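PDB 2C4X: endoglucanase from Clostridium thermocellum, which probably hydrolyses cellulose and carries, in this C-terminal piece, a PKD domain and a CBM44 module that binds beta-glucan chains and xyloglucan. Local coordinates for residues 103-108 / 246-251; 111-116 / 152-157; 166-171 / 229-234; 181-186 / 213-218. The protein carries 1 engineered substitution. All blocks are in the same frame, centred on the assembly; numbering follows the deposited sequence.

Contact 1. Residues 103-108 / 246-251. With CA (calcium ion), chain C; EDO (1,2-ethanediol), chain E.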
# COMPACT_ATOMS: atom_id res chain seq x y z
N PHE A 103 1.20 9.14 6.64
CA PHE A 103 1.58 8.94 8.04
C PHE A 103 2.62 7.83 8.13
O PHE A 103 2.31 6.64 8.06
CB PHE A 103 0.35 8.67 8.92
CG PHE A 103 -0.49 9.89 9.15
CD1 PHE A 103 -0.14 10.81 10.15
CD2 PHE A 103 -1.59 10.16 8.34
CE1 PHE A 103 -0.89 11.96 10.36
CE2 PHE A 103 -2.36 11.31 8.55
CZ PHE A 103 -2.00 12.22 9.56
N ASN A 104 3.88 8.26 8.26
CA ASN A 104 5.03 7.37 8.15
C ASN A 104 5.77 7.19 9.47
O ASN A 104 6.54 6.23 9.63
CB ASN A 104 5.99 7.88 7.07
CG ASN A 104 6.43 9.32 7.30
OD1 ASN A 104 7.18 9.61 8.24
ND2 ASN A 104 5.99 10.22 6.43
N PHE A 105 5.55 8.14 10.38
CA PHE A 105 6.05 8.12 11.76
C PHE A 105 7.59 8.12 11.90
O PHE A 105 8.12 7.82 12.97
CB PHE A 105 5.39 6.99 12.56
CG PHE A 105 3.90 7.02 12.49
CD1 PHE A 105 3.18 8.01 13.17
CD2 PHE A 105 3.20 6.09 11.71
CE1 PHE A 105 1.79 8.07 13.10
CE2 PHE A 105 1.80 6.14 11.63
CZ PHE A 105 1.10 7.13 12.32
N GLU A 106 8.28 8.50 10.83
CA GLU A 106 9.75 8.49 10.80
C GLU A 106 10.38 9.68 11.54
O GLU A 106 11.59 9.68 11.79
CB GLU A 106 10.27 8.41 9.36
CG GLU A 106 9.75 7.21 8.55
CD GLU A 106 10.19 5.87 9.13
OE1 GLU A 106 11.38 5.70 9.44
OE2 GLU A 106 9.34 4.97 9.28
N ASP A 107 9.57 10.68 11.88
CA ASP A 107 10.06 11.83 12.64
C ASP A 107 10.03 11.60 14.16
O ASP A 107 10.41 12.49 14.93
CB ASP A 107 9.34 13.13 12.25
CG ASP A 107 7.86 13.15 12.66
OD1 ASP A 107 7.36 12.17 13.25
OD2 ASP A 107 7.19 14.17 12.37
N GLY A 108 9.57 10.43 14.58
CA GLY A 108 9.56 10.04 16.00
C GLY A 108 8.34 10.51 16.77
O GLY A 108 8.22 10.26 17.97
N TYR A 246 0.31 -2.75 16.26
CA TYR A 246 1.22 -1.83 15.60
C TYR A 246 0.56 -1.24 14.36
O TYR A 246 -0.18 -1.93 13.65
CB TYR A 246 2.53 -2.53 15.23
CG TYR A 246 3.30 -3.05 16.43
CD1 TYR A 246 2.99 -4.28 17.00
CD2 TYR A 246 4.32 -2.30 17.01
CE1 TYR A 246 3.68 -4.76 18.11
CE2 TYR A 246 5.02 -2.77 18.11
CZ TYR A 246 4.70 -4.00 18.66
OH TYR A 246 5.39 -4.49 19.75
N VAL A 247 0.81 0.04 14.13
CA VAL A 247 0.19 0.80 13.04
C VAL A 247 1.26 1.63 12.35
O VAL A 247 2.04 2.32 13.01
CB VAL A 247 -0.93 1.75 13.55
CG1 VAL A 247 -1.57 2.50 12.38
CG2 VAL A 247 -1.99 0.98 14.35
N ASP A 248 1.30 1.57 11.03
CA ASP A 248 2.32 2.30 10.27
C ASP A 248 1.87 2.51 8.85
O ASP A 248 0.99 1.79 8.36
CB ASP A 248 3.66 1.54 10.27
CG ASP A 248 4.82 2.41 9.79
OD1 ASP A 248 4.71 3.65 9.84
OD2 ASP A 248 5.85 1.85 9.35
N ALA A 249 2.48 3.50 8.21
CA ALA A 249 2.39 3.70 6.76
C ALA A 249 0.95 3.86 6.28
O ALA A 249 0.55 3.24 5.28
CB ALA A 249 3.12 2.58 6.01
N ILE A 250 0.18 4.67 7.00
CA ILE A 250 -1.15 5.08 6.52
C ILE A 250 -0.94 6.04 5.35
O ILE A 250 -0.20 7.03 5.46
CB ILE A 250 -2.00 5.75 7.63
CG1 ILE A 250 -2.09 4.83 8.86
CG2 ILE A 250 -3.40 6.07 7.11
CD1 ILE A 250 -2.65 5.51 10.10
N ASP A 251 -1.56 5.72 4.22
CA ASP A 251 -1.22 6.38 2.97
C ASP A 251 -2.42 6.57 2.05
O ASP A 251 -3.38 5.79 2.08
CB ASP A 251 -0.14 5.56 2.25
CG ASP A 251 0.73 6.41 1.34
OD1 ASP A 251 0.68 7.66 1.46
OD2 ASP A 251 1.47 5.83 0.52
CA CA C . 7.14 3.99 9.06
C1 EDO E . 4.39 12.50 11.68
O1 EDO E . 4.79 11.45 12.57
C2 EDO E . 3.46 11.95 10.59
O2 EDO E . 4.03 10.77 10.05

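Contact 2. Residues 111-116 / 152-157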
# COMPACT_ATOMS: atom_id res chain seq x y z
N GLY A 111 2.31 12.01 15.33
CA GLY A 111 1.61 12.57 14.17
C GLY A 111 0.23 13.12 14.50
O GLY A 111 -0.64 13.19 13.63
N GLY A 112 0.03 13.52 15.76
CA GLY A 112 -1.26 14.03 16.20
C GLY A 112 -2.22 12.98 16.73
O GLY A 112 -3.29 13.31 17.24
N PHE A 113 -1.83 11.70 16.64
CA PHE A 113 -2.66 10.59 17.11
C PHE A 113 -2.81 10.53 18.63
O PHE A 113 -1.85 10.77 19.38
CB PHE A 113 -2.16 9.26 16.55
CG PHE A 113 -2.61 9.00 15.13
CD1 PHE A 113 -1.90 9.55 14.05
CD2 PHE A 113 -3.74 8.23 14.87
CE1 PHE A 113 -2.32 9.32 12.73
CE2 PHE A 113 -4.17 8.00 13.56
CZ PHE A 113 -3.44 8.54 12.49
N THR A 114 -4.03 10.24 19.08
CA THR A 114 -4.33 10.12 20.52
C THR A 114 -5.11 8.83 20.76
O THR A 114 -5.49 8.15 19.82
CB THR A 114 -5.17 11.32 21.04
OG1 THR A 114 -6.41 11.40 20.32
CG2 THR A 114 -4.43 12.65 20.86
N THR A 115 -5.35 8.50 22.03
CA THR A 115 -6.14 7.32 22.34
C THR A 115 -7.37 7.66 23.18
O THR A 115 -7.41 8.67 23.88
CB THR A 115 -5.30 6.25 23.07
OG1 THR A 115 -4.74 6.82 24.25
CG2 THR A 115 -4.17 5.73 22.17
N SER A 116 -8.39 6.80 23.08
CA SER A 116 -9.52 6.85 23.98
C SER A 116 -10.14 5.46 24.06
O SER A 116 -9.79 4.57 23.28
CB SER A 116 -10.56 7.88 23.53
OG SER A 116 -10.86 7.77 22.16
N LEU A 152 -7.62 4.47 18.39
CA LEU A 152 -6.41 5.22 18.11
C LEU A 152 -6.82 6.19 17.00
O LEU A 152 -7.15 5.76 15.90
CB LEU A 152 -5.29 4.28 17.63
CG LEU A 152 -3.97 4.95 17.23
CD1 LEU A 152 -3.39 5.75 18.38
CD2 LEU A 152 -2.97 3.92 16.70
N LYS A 153 -6.79 7.49 17.29
CA LYS A 153 -7.52 8.46 16.47
C LYS A 153 -6.78 9.77 16.22
O LYS A 153 -5.93 10.19 17.01
CB LYS A 153 -8.90 8.74 17.09
CG LYS A 153 -8.85 9.60 18.37
CD LYS A 153 -10.20 9.71 19.02
CE LYS A 153 -10.12 10.59 20.27
NZ LYS A 153 -11.47 10.65 20.93
N LEU A 154 -7.12 10.40 15.10
CA LEU A 154 -6.63 11.71 14.74
C LEU A 154 -7.84 12.62 14.54
O LEU A 154 -8.67 12.37 13.66
CB LEU A 154 -5.85 11.63 13.42
CG LEU A 154 -4.70 12.55 13.01
CD1 LEU A 154 -4.86 12.92 11.54
CD2 LEU A 154 -4.48 13.81 13.86
N ASP A 155 -7.97 13.65 15.37
CA ASP A 155 -8.89 14.75 15.09
C ASP A 155 -8.04 15.82 14.42
O ASP A 155 -7.11 16.34 15.00
CB ASP A 155 -9.56 15.30 16.35
CG ASP A 155 -10.52 14.32 16.99
OD1 ASP A 155 -11.63 14.08 16.44
OD2 ASP A 155 -10.17 13.80 18.08
N GLY A 156 -8.40 16.21 13.22
CA GLY A 156 -9.74 16.08 12.78
C GLY A 156 -10.14 17.49 12.44
O GLY A 156 -10.98 18.09 13.12
N GLY A 157 -9.40 18.02 11.46
CA GLY A 157 -9.82 19.11 10.59
C GLY A 157 -10.11 18.38 9.29
O GLY A 157 -10.77 17.35 9.30
O HOH W 1 -5.83 13.84 17.35
O HOH W 2 -7.38 13.93 19.10

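Contact 3. Residues 166-171 / 229-234. With EDO (1,2-ethanediol), chain F.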
# COMPACT_ATOMS: atom_id res chain seq x y z
N MSE A 166 -7.91 5.43 1.49
CA MSE A 166 -6.79 5.34 2.42
C MSE A 166 -6.37 3.89 2.59
O MSE A 166 -7.23 3.00 2.62
CB MSE A 166 -7.21 5.90 3.79
CG MSE A 166 -7.45 7.39 3.85
SE MSE A 166 -8.83 7.81 5.20
CE MSE A 166 -10.38 7.49 4.03
N THR A 167 -5.07 3.67 2.73
CA THR A 167 -4.52 2.35 3.04
C THR A 167 -3.87 2.36 4.42
O THR A 167 -2.98 3.17 4.69
CB THR A 167 -3.48 1.93 1.96
OG1 THR A 167 -4.13 1.85 0.69
CG2 THR A 167 -2.85 0.59 2.28
N PHE A 168 -4.33 1.46 5.30
CA PHE A 168 -3.78 1.31 6.64
C PHE A 168 -2.97 0.02 6.69
O PHE A 168 -3.33 -0.97 6.04
CB PHE A 168 -4.91 1.19 7.68
CG PHE A 168 -5.77 2.42 7.82
CD1 PHE A 168 -6.71 2.75 6.84
CD2 PHE A 168 -5.68 3.21 8.96
CE1 PHE A 168 -7.53 3.88 6.97
CE2 PHE A 168 -6.49 4.34 9.12
CZ PHE A 168 -7.43 4.68 8.12
N ARG A 169 -1.87 0.03 7.44
CA ARG A 169 -1.15 -1.21 7.77
C ARG A 169 -1.18 -1.44 9.28
O ARG A 169 -0.73 -0.60 10.06
CB ARG A 169 0.29 -1.19 7.24
CG ARG A 169 0.38 -1.43 5.74
CD ARG A 169 0.25 -0.15 4.93
NE ARG A 169 0.47 -0.41 3.50
CZ ARG A 169 0.83 0.51 2.61
NH1 ARG A 169 1.02 1.77 2.97
NH2 ARG A 169 1.00 0.16 1.34
N ILE A 170 -1.72 -2.59 9.68
CA ILE A 170 -1.98 -2.87 11.09
C ILE A 170 -1.46 -4.26 11.43
O ILE A 170 -1.88 -5.25 10.84
CB ILE A 170 -3.51 -2.77 11.42
CG1 ILE A 170 -4.11 -1.47 10.86
CG2 ILE A 170 -3.76 -2.86 12.93
CD1 ILE A 170 -5.65 -1.44 10.84
N TRP A 171 -0.54 -4.32 12.38
CA TRP A 171 -0.01 -5.59 12.89
C TRP A 171 -0.89 -6.03 14.05
O TRP A 171 -0.93 -5.38 15.09
CB TRP A 171 1.44 -5.42 13.34
CG TRP A 171 2.22 -6.70 13.47
CD1 TRP A 171 3.03 -7.26 12.52
CD2 TRP A 171 2.29 -7.57 14.62
NE1 TRP A 171 3.59 -8.43 13.00
CE2 TRP A 171 3.15 -8.64 14.28
CE3 TRP A 171 1.71 -7.54 15.89
CZ2 TRP A 171 3.45 -9.68 15.17
CZ3 TRP A 171 2.00 -8.58 16.78
CH2 TRP A 171 2.86 -9.63 16.42
N GLN A 229 -13.01 16.01 10.26
CA GLN A 229 -12.98 14.55 10.18
C GLN A 229 -12.16 13.94 11.30
O GLN A 229 -11.09 14.45 11.65
CB GLN A 229 -12.37 14.11 8.84
CG GLN A 229 -13.05 14.67 7.61
CD GLN A 229 -12.22 14.49 6.35
OE1 GLN A 229 -11.02 14.20 6.40
NE2 GLN A 229 -12.85 14.69 5.20
N GLN A 230 -12.67 12.85 11.87
CA GLN A 230 -11.85 12.01 12.74
C GLN A 230 -11.50 10.74 11.98
O GLN A 230 -12.39 10.04 11.50
CB GLN A 230 -12.58 11.68 14.04
CG GLN A 230 -11.75 10.87 15.02
CD GLN A 230 -12.50 10.57 16.29
OE1 GLN A 230 -12.69 9.40 16.64
NE2 GLN A 230 -12.95 11.61 16.99
N MSE A 231 -10.21 10.45 11.86
CA MSE A 231 -9.74 9.20 11.28
C MSE A 231 -9.08 8.35 12.37
O MSE A 231 -8.40 8.88 13.24
CB MSE A 231 -8.75 9.50 10.15
CG MSE A 231 -8.20 8.28 9.40
SE MSE A 231 -6.84 8.81 8.04
CE MSE A 231 -5.35 9.10 9.22
N GLY A 232 -9.29 7.05 12.33
CA GLY A 232 -8.59 6.20 13.29
C GLY A 232 -8.78 4.72 13.10
O GLY A 232 -9.22 4.26 12.05
N ILE A 233 -8.40 3.97 14.12
CA ILE A 233 -8.66 2.55 14.18
C ILE A 233 -9.40 2.27 15.47
O ILE A 233 -9.01 2.74 16.55
CB ILE A 233 -7.35 1.72 14.07
CG1 ILE A 233 -6.63 2.04 12.76
CG2 ILE A 233 -7.66 0.22 14.17
CD1 ILE A 233 -5.16 1.76 12.81
N GLN A 234 -10.49 1.52 15.35
CA GLN A 234 -11.28 1.10 16.50
C GLN A 234 -11.14 -0.41 16.70
O GLN A 234 -11.18 -1.18 15.73
CB GLN A 234 -12.75 1.47 16.31
CG GLN A 234 -13.60 1.27 17.55
CD GLN A 234 -15.06 1.61 17.34
OE1 GLN A 234 -15.79 0.87 16.70
NE2 GLN A 234 -15.48 2.74 17.90
C1 EDO F . -15.40 6.47 18.69
O1 EDO F . -14.31 7.30 18.25
C2 EDO F . -16.43 6.36 17.58
O2 EDO F . -17.30 5.25 17.85

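Contact 4. Residues 181-186 / 213-218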
# COMPACT_ATOMS: atom_id res chain seq x y z
N ILE A 181 -11.80 -5.40 14.53
CA ILE A 181 -10.97 -4.22 14.38
C ILE A 181 -11.45 -3.49 13.13
O ILE A 181 -11.92 -4.11 12.18
CB ILE A 181 -9.47 -4.62 14.30
CG1 ILE A 181 -8.56 -3.39 14.37
CG2 ILE A 181 -9.17 -5.49 13.07
CD1 ILE A 181 -7.13 -3.71 14.78
N GLN A 182 -11.39 -2.16 13.15
CA GLN A 182 -11.84 -1.39 11.98
C GLN A 182 -11.20 -0.01 11.84
O GLN A 182 -11.40 0.85 12.70
CB GLN A 182 -13.37 -1.30 11.92
CG GLN A 182 -14.06 -0.59 13.06
CD GLN A 182 -15.58 -0.68 12.97
OE1 GLN A 182 -16.13 -0.87 11.88
NE2 GLN A 182 -16.26 -0.57 14.11
N PRO A 183 -10.47 0.20 10.73
CA PRO A 183 -10.10 1.57 10.36
C PRO A 183 -11.39 2.32 10.06
O PRO A 183 -12.34 1.73 9.53
CB PRO A 183 -9.31 1.39 9.06
CG PRO A 183 -8.95 -0.05 9.01
CD PRO A 183 -10.01 -0.78 9.73
N TYR A 184 -11.43 3.60 10.42
CA TYR A 184 -12.60 4.40 10.17
C TYR A 184 -12.25 5.83 9.83
O TYR A 184 -11.16 6.32 10.15
CB TYR A 184 -13.56 4.38 11.37
CG TYR A 184 -13.04 5.11 12.59
CD1 TYR A 184 -13.29 6.48 12.78
CD2 TYR A 184 -12.34 4.43 13.59
CE1 TYR A 184 -12.83 7.16 13.90
CE2 TYR A 184 -11.88 5.09 14.71
CZ TYR A 184 -12.12 6.44 14.87
OH TYR A 184 -11.65 7.07 16.01
N ILE A 185 -13.18 6.48 9.16
CA ILE A 185 -13.16 7.92 9.01
C ILE A 185 -14.56 8.45 9.30
O ILE A 185 -15.56 7.95 8.77
CB ILE A 185 -12.61 8.40 7.65
CG1 ILE A 185 -12.39 9.92 7.69
CG2 ILE A 185 -13.54 7.98 6.49
CD1 ILE A 185 -11.39 10.44 6.72
N MSE A 186 -14.61 9.45 10.18
CA MSE A 186 -15.85 9.95 10.70
C MSE A 186 -15.94 11.47 10.50
O MSE A 186 -15.52 12.23 11.37
CB MSE A 186 -15.96 9.57 12.19
CG MSE A 186 -17.24 10.00 12.86
SE MSE A 186 -17.47 9.25 14.66
CE MSE A 186 -15.76 9.76 15.39
N ASN A 213 -1.45 -6.44 8.36
CA ASN A 213 -2.68 -6.46 7.60
C ASN A 213 -2.87 -5.14 6.87
O ASN A 213 -2.89 -4.07 7.50
CB ASN A 213 -3.89 -6.71 8.51
CG ASN A 213 -3.91 -8.10 9.09
OD1 ASN A 213 -4.65 -8.97 8.63
ND2 ASN A 213 -3.08 -8.33 10.10
N GLU A 214 -3.01 -5.22 5.56
CA GLU A 214 -3.25 -4.05 4.74
C GLU A 214 -4.75 -3.92 4.51
O GLU A 214 -5.37 -4.78 3.87
CB GLU A 214 -2.46 -4.16 3.43
CG GLU A 214 -2.44 -2.88 2.62
CD GLU A 214 -1.34 -2.88 1.57
OE1 GLU A 214 -1.69 -2.92 0.37
OE2 GLU A 214 -0.15 -2.85 1.95
N ILE A 215 -5.34 -2.86 5.06
CA ILE A 215 -6.78 -2.63 5.00
C ILE A 215 -7.05 -1.26 4.38
O ILE A 215 -6.49 -0.25 4.82
CB ILE A 215 -7.44 -2.72 6.41
CG1 ILE A 215 -7.11 -4.06 7.09
CG2 ILE A 215 -8.96 -2.55 6.32
CD1 ILE A 215 -7.34 -4.08 8.60
N THR A 216 -7.87 -1.22 3.34
CA THR A 216 -8.23 0.05 2.71
C THR A 216 -9.59 0.57 3.17
O THR A 216 -10.45 -0.20 3.64
CB THR A 216 -8.22 -0.02 1.16
OG1 THR A 216 -9.25 -0.90 0.71
CG2 THR A 216 -6.86 -0.48 0.64
N LEU A 217 -9.79 1.87 3.00
CA LEU A 217 -11.03 2.54 3.38
C LEU A 217 -11.25 3.74 2.46
O LEU A 217 -10.35 4.55 2.28
CB LEU A 217 -10.94 2.98 4.84
CG LEU A 217 -12.05 3.88 5.38
CD1 LEU A 217 -13.38 3.16 5.41
CD2 LEU A 217 -11.68 4.38 6.75
N THR A 218 -12.45 3.84 1.89
CA THR A 218 -12.79 4.99 1.05
C THR A 218 -13.75 5.95 1.76
O THR A 218 -14.80 5.54 2.27
CB THR A 218 -13.40 4.55 -0.30
OG1 THR A 218 -12.50 3.64 -0.94
CG2 THR A 218 -13.62 5.75 -1.23

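Contact 1. Residues 103-108 / 246-251
F105 and D248 run past each other in opposite directions, the ring turning its edge to the carboxylate. D248 OD1 lies in the ring plane 3.4 Å from F105 CD2, with the two planes 45° apart, while O2 of a bound ethanediol sits over one face of the ring. D248 carries its CG anti to the backbone N (chi1 -167°) and holds the calcium ion with both oxygens. OD1 stands 2.6 Å from the metal; OD2, at 2.5 Å, also hydrogen-bonds to F132. From the loop come the main-chain O of N104 and E106 OE2, each 2.4 Å from the calcium; E106 is bent at its second torsion, which folds its carboxylate back onto the metal. The calcium probably offsets the like charges of E106 and D248. N104 points its side chain elsewhere: OD1 accepts E106 N on a lone pair at 3.0 Å, forming an Asx turn, and ND2 reaches S101 O. Beyond the metal, F103 N donates nearly straight to I250 O at 2.8 Å, and the CB atoms of these residues pack together. D99 OD2 and the main-chain oxygens of K133 and R136 complete a seven-oxygen site, the calcium site of the CBM44 beta-sandwich.

Contact 2. Residues 111-116 / 152-157
L154 lays its CB over the centre of one face of the F113 ring, 4.0 Å from the centroid, and the two side chains cross at about a right angle. L152 CG meets the same ring obliquely, 4.0 Å from F113 CD2. At the far end of L154, CD2 rests against G112 O at 3.6 Å. Next to this apolar patch the backbones pair: T114 N donates to K153 O at 2.8 Å and K153 N returns the bond to T114 O at 2.9 Å. T115 and L152 follow as a non-hydrogen-bonded pair, with T115 CG2 against L152 CD1. This pairing fastens 114-117, an edge strand, to 148-155 in one five-stranded antiparallel sheet of the beta-sandwich; the short segments are splayed, their directions 121° apart. K153 leaves its strand with CG between backbone N and carbonyl carbon (chi1 73°), then runs extended past T114 OG1 to S116, where NZ donates to S116 OG at 3.2 Å, a hydroxyl that also bonds to E151 OE1. Two waters bridge the segments farther along, one linking G112 O to D155 N, the other T114 OG1 to D155 OD2. Second-shell residues hold these groups in place: T115 OG1 bonds to G122 O, and D155 OD1 accepts from Q230 NE2. The F113 ring meets F103 edge-to-face in a T-shaped stack, and L138 and M231 also pack against F113.

Contact 3. Residues 166-171 / 229-234
I170 and I233 reach toward each other tip to tip, CD1 to CD1 at 3.8 Å, at one end of a tightly packed interior row. At the other end the two selenomethionines M166 and M231 slide past each other with their SE atoms 3.6 Å apart. Between them F168 fills the gap: its ring edge takes M231 CG, 3.9 Å from CZ, while I233 CG1 approaches CD2 obliquely. M231 SE stands 5.3 Å from the ring centroid, 58° off its normal, an oblique Met-aromatic contact. M231 gets there by extending fully, with CG anti to the backbone N (chi1 -178°), before it bends at its last torsion. The strands belong to different sheets, 9.9 Å apart at the segment axes and crossing at -32°. The side chains turned from the interior are more polar, R169 and Q234 being partly exposed. R169 points away to a salt bridge with E214 and a bond to A249 O. On the opposite sheet, Q234 OE1 bonds to Q182 NE2, and its NE2 weakly hydrogen-bonds an ethanediol probably left from crystallisation. Between the sheets only carbon, selenium and one grazing carbonyl oxygen meet, which implies cohesion by apolar packing and exclusion of water.

Contact 4. Residues 181-186 / 213-218
The peptide group joining Y184 to I185 is flat, and L217 CD2 lies over one of its faces, 3.5 Å from both Y184 C and I185 N. The phenol ring of Y184 leaves the strand on the other side, away from 213-218: Q182 O lies in its plane at the edge, the ring of W197 stacks with it, and its OH bonds to Q230 OE1. The pyrrolidine ring of P183 points inward instead and meets I215 at about a right angle, P183 CG 3.7 Å from I215 CG2. That methyl also approaches P183 CD at 4.0 Å. In L217 a first torsion of 171° swings CG opposite the main-chain nitrogen, and with chi2 at 65° this sets CD2 over the Y184-I185 peptide, between P183 CB and I185 CG2; the latter is 4.1 Å from L217 CD2. F168 packs against P183 as well, and T200 of strand 198-203 touches both I215 and L217. The two segments lie on facing sheets of the CBM44 beta-sandwich, with axes 7.6 Å apart at a shallow -26°. The side chains meeting across the gap are all apolar: methyls rest on a proline ring and on a peptide face, while the backbones of Y184 and I185 hydrogen-bond to G232 and N198, their sheet neighbours, which implies packing by close fit without directional bonds.

In the fold
Contacts 3 and 4 are the core of the CBM44 sandwich: their centres are 5 Å apart and both span the two sheets, strands 229-238 and 178-187 being neighbours in one, 165-172 and 211-218 in the other. Contact 2 lies within one sheet, at its edge strand, and mixes backbone pairing, an aromatic face and water bridges. Contact 1 differs again: it is buried yet polar, joining the loop 103-108 to strand 241-251 through calcium. Shared elements tie them together. The backbones of L154 in contact 2 and M231 in contact 3 hydrogen-bond, F103 of contact 1 packs on L154, and strand 241-251 neighbours 165-172 in the sheet facing contact 2. Metal and hydrogen bonds thus sit around an apolar interior.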